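Local coordinates for Q protein (Phage 21, PDB 6P1C), which is a phage antitermination protein of the Q type 1 family that probably binds DNA and regulates transcription, at residues R31-M36 / D62-S67. Sequence-based numbering, arbitrary orientation.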
ATOM      1  N   ARG A  31       8.375  -9.006  -8.940  1.00 34.93           N
ATOM      2  CA  ARG A  31       8.832  -8.321 -10.143  1.00 36.24           C
ATOM      3  C   ARG A  31       9.481  -6.975  -9.858  1.00 34.73           C
ATOM      4  O   ARG A  31      10.005  -6.349 -10.785  1.00 36.12           O
ATOM      5  CB  ARG A  31       7.657  -8.145 -11.106  1.00 35.38           C
ATOM      6  CG  ARG A  31       7.333  -9.400 -11.908  1.00 38.36           C
ATOM      7  CD  ARG A  31       6.047  -9.239 -12.709  1.00 37.39           C
ATOM      8  NE  ARG A  31       5.843 -10.343 -13.655  1.00 40.83           N
ATOM      9  CZ  ARG A  31       5.348 -11.541 -13.335  1.00 41.77           C
ATOM     10  NH1 ARG A  31       4.997 -11.806 -12.083  1.00 39.50           N
ATOM     11  NH2 ARG A  31       5.203 -12.485 -14.271  1.00 45.28           N
ATOM     12  N   LEU A  32       9.458  -6.503  -8.618  1.00 32.23           N
ATOM     13  CA  LEU A  32      10.127  -5.259  -8.256  1.00 31.11           C
ATOM     14  C   LEU A  32      11.496  -5.590  -7.678  1.00 33.52           C
ATOM     15  O   LEU A  32      11.590  -6.275  -6.659  1.00 33.62           O
ATOM     16  CB  LEU A  32       9.312  -4.459  -7.243  1.00 27.39           C
ATOM     17  CG  LEU A  32       9.928  -3.126  -6.818  1.00 26.31           C
ATOM     18  CD1 LEU A  32      10.081  -2.187  -8.006  1.00 26.84           C
ATOM     19  CD2 LEU A  32       9.074  -2.469  -5.730  1.00 23.15           C
ATOM     20  N   GLU A  33      12.552  -5.103  -8.319  1.00 36.97           N
ATOM     21  CA  GLU A  33      13.892  -5.396  -7.834  1.00 40.33           C
ATOM     22  C   GLU A  33      14.097  -4.738  -6.480  1.00 37.63           C
ATOM     23  O   GLU A  33      13.568  -3.656  -6.211  1.00 34.59           O
ATOM     24  CB  GLU A  33      14.940  -4.918  -8.836  1.00 42.93           C
ATOM     25  CG  GLU A  33      14.796  -3.478  -9.259  1.00 40.86           C
ATOM     26  CD  GLU A  33      15.614  -3.184 -10.488  1.00 45.43           C
ATOM     27  OE1 GLU A  33      16.864  -3.269 -10.405  1.00 47.43           O
ATOM     28  OE2 GLU A  33      15.000  -2.923 -11.555  1.00 46.03           O
ATOM     29  N   LYS A  34      14.877  -5.402  -5.620  1.00 41.52           N
ATOM     30  CA  LYS A  34      14.909  -5.035  -4.206  1.00 39.74           C
ATOM     31  C   LYS A  34      15.530  -3.663  -3.980  1.00 38.99           C
ATOM     32  O   LYS A  34      15.134  -2.946  -3.050  1.00 36.34           O
ATOM     33  CB  LYS A  34      15.674  -6.095  -3.411  1.00 43.87           C
ATOM     34  CG  LYS A  34      15.149  -7.505  -3.602  1.00 45.19           C
ATOM     35  CD  LYS A  34      15.840  -8.500  -2.681  1.00 48.57           C
ATOM     36  CE  LYS A  34      15.296  -9.907  -2.901  1.00 49.98           C
ATOM     37  NZ  LYS A  34      15.883 -10.893  -1.944  1.00 55.51           N
ATOM     38  N   ARG A  35      16.479  -3.266  -4.824  1.00 38.25           N
ATOM     39  CA  ARG A  35      17.184  -2.015  -4.585  1.00 38.05           C
ATOM     40  C   ARG A  35      16.297  -0.788  -4.768  1.00 34.49           C
ATOM     41  O   ARG A  35      16.660   0.291  -4.290  1.00 33.74           O
ATOM     42  CB  ARG A  35      18.402  -1.921  -5.511  1.00 41.96           C
ATOM     43  CG  ARG A  35      19.336  -0.768  -5.187  1.00 42.62           C
ATOM     44  CD  ARG A  35      20.607  -0.835  -6.012  1.00 47.16           C
ATOM     45  NE  ARG A  35      20.322  -0.762  -7.436  1.00 47.90           N
ATOM     46  CZ  ARG A  35      21.246  -0.801  -8.383  1.00 51.95           C
ATOM     47  NH1 ARG A  35      22.519  -0.908  -8.046  1.00 55.62           N
ATOM     48  NH2 ARG A  35      20.892  -0.720  -9.652  1.00 52.63           N
HETATM   49  N   MSE A  36      15.163  -0.917  -5.448  1.00 45.15           N
HETATM   50  CA  MSE A  36      14.322   0.238  -5.731  1.00 42.34           C
HETATM   51  C   MSE A  36      13.705   0.812  -4.451  1.00 40.36           C
HETATM   52  O   MSE A  36      13.503   2.013  -4.341  1.00 39.36           O
HETATM   53  CB  MSE A  36      13.206  -0.131  -6.712  1.00 41.83           C
HETATM   54  CG  MSE A  36      13.625  -0.254  -8.160  1.00 47.70           C
HETATM   55 SE   MSE A  36      14.269   1.437  -8.923  0.80 49.27          SE
HETATM   56  CE  MSE A  36      12.825   2.589  -8.369  1.00 45.95           C
ATOM     57  N   ASP A  62       4.231   0.189 -15.778  1.00 25.22           N
ATOM     58  CA  ASP A  62       3.304   0.727 -14.791  1.00 24.05           C
ATOM     59  C   ASP A  62       3.715   0.323 -13.385  1.00 22.21           C
ATOM     60  O   ASP A  62       3.583   1.101 -12.435  1.00 20.69           O
ATOM     61  CB  ASP A  62       1.888   0.245 -15.101  1.00 24.03           C
ATOM     62  CG  ASP A  62       1.371   0.760 -16.438  1.00 28.91           C
ATOM     63  OD1 ASP A  62       2.005   1.683 -17.005  1.00 28.15           O
ATOM     64  OD2 ASP A  62       0.334   0.229 -16.919  1.00 29.11           O
ATOM     65  N   GLY A  63       4.202  -0.902 -13.225  1.00 25.42           N
ATOM     66  CA  GLY A  63       4.615  -1.336 -11.908  1.00 21.79           C
ATOM     67  C   GLY A  63       5.762  -0.510 -11.371  1.00 20.21           C
ATOM     68  O   GLY A  63       5.771  -0.127 -10.196  1.00 18.53           O
HETATM   69  N   MSE A  64       6.736  -0.211 -12.221  1.00 20.17           N
HETATM   70  CA  MSE A  64       7.871   0.595 -11.806  1.00 19.32           C
HETATM   71  C   MSE A  64       7.420   2.017 -11.470  1.00 19.95           C
HETATM   72  O   MSE A  64       7.860   2.577 -10.484  1.00 14.35           O
HETATM   73  CB  MSE A  64       8.931   0.613 -12.902  1.00 22.92           C
HETATM   74  CG  MSE A  64      10.188   1.387 -12.510  1.00 24.60           C
HETATM   75 SE   MSE A  64      11.062   0.614 -10.914  0.46 25.12          SE
HETATM   76  CE  MSE A  64      11.114  -1.141 -11.404  1.00 18.29           C
ATOM     77  N   LEU A  65       6.567   2.597 -12.317  1.00 17.42           N
ATOM     78  CA  LEU A  65       6.081   3.951 -12.074  1.00 16.77           C
ATOM     79  C   LEU A  65       5.352   4.032 -10.738  1.00 16.36           C
ATOM     80  O   LEU A  65       5.629   4.916  -9.916  1.00 14.06           O
ATOM     81  CB  LEU A  65       5.161   4.382 -13.218  1.00 18.79           C
ATOM     82  CG  LEU A  65       4.623   5.813 -13.176  1.00 18.46           C
ATOM     83  CD1 LEU A  65       4.187   6.259 -14.567  1.00 23.91           C
ATOM     84  CD2 LEU A  65       3.474   5.962 -12.223  1.00 20.57           C
ATOM     85  N   ILE A  66       4.429   3.097 -10.494  1.00 15.52           N
ATOM     86  CA  ILE A  66       3.656   3.118  -9.257  1.00 13.93           C
ATOM     87  C   ILE A  66       4.565   2.882  -8.059  1.00 16.28           C
ATOM     88  O   ILE A  66       4.397   3.512  -7.009  1.00 11.85           O
ATOM     89  CB  ILE A  66       2.515   2.083  -9.323  1.00 14.29           C
ATOM     90  CG1 ILE A  66       1.565   2.417 -10.484  1.00 17.82           C
ATOM     91  CG2 ILE A  66       1.774   2.014  -8.013  1.00 14.21           C
ATOM     92  CD1 ILE A  66       0.610   1.270 -10.855  1.00 17.71           C
ATOM     93  N   SER A  67       5.546   1.977  -8.193  1.00 15.33           N
ATOM     94  CA  SER A  67       6.476   1.713  -7.100  1.00 13.64           C
ATOM     95  C   SER A  67       7.259   2.966  -6.745  1.00 13.13           C
ATOM     96  O   SER A  67       7.412   3.298  -5.565  1.00 12.91           O
ATOM     97  CB  SER A  67       7.444   0.596  -7.475  1.00 14.31           C
ATOM     98  OG  SER A  67       6.771  -0.597  -7.731  1.00 13.46           O
TER
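Leu32, Glu33 and Met36 bring the loop that joins helix 10-28 to helix 38-44 against the first turns of helix 60-74, a worked example of how an interhelical connection in an all-helical fold can be held by van der Waals contact, mostly of apolar side chains, with no hydrogen bond passing between 31-36 and 62-67. The CA atoms of Leu32 and Met64 stay 7.2 Å apart, and the Leu32 branch and the bent Met64 chain meet across the gap.

Leu32, buried, rests both methyl groups on Ser67, and CD1 touches the CE methyl of Met64 as well. With CG anti to the backbone N (chi1 -179°), the branch reaches Ser67, where CD2 lies 3.6 Å from OG, while CD1 meets Met64 CE at 3.7 Å. The leucine thus fills the step between positions 64 and 67, one turn apart, and also touches Ile40 on the following helix. Its polar neighbour is already occupied: Ser67 OG is bonded to Gly63 O at 2.7 Å, tilted 35° from the carbonyl plane, and also pairs with Trp23 NE1 of helix 10-28. Because Ser67 N reaches the same carbonyl from the other face, Gly63 O is gripped twice, and the hydroxyl can lie against the leucine methyls with its polar partners kept.

Glu33 makes a peripheral approach, OE2 coming 4.3 Å from Met64 CE, at the exposed border of the contact.

Met36 closes the patch. Both it and Met64 are selenomethionines, each bent at chi2 and chi3, and their chains cross at about a right angle. Met36 also touches Gln68 farther along helix 60-74. The curled Met64 chain brings its CE against Leu32 CD1 and leaves its selenium to Met36, whose CG lies 3.9 Å and whose CE lies 3.7 Å from Met64 SE.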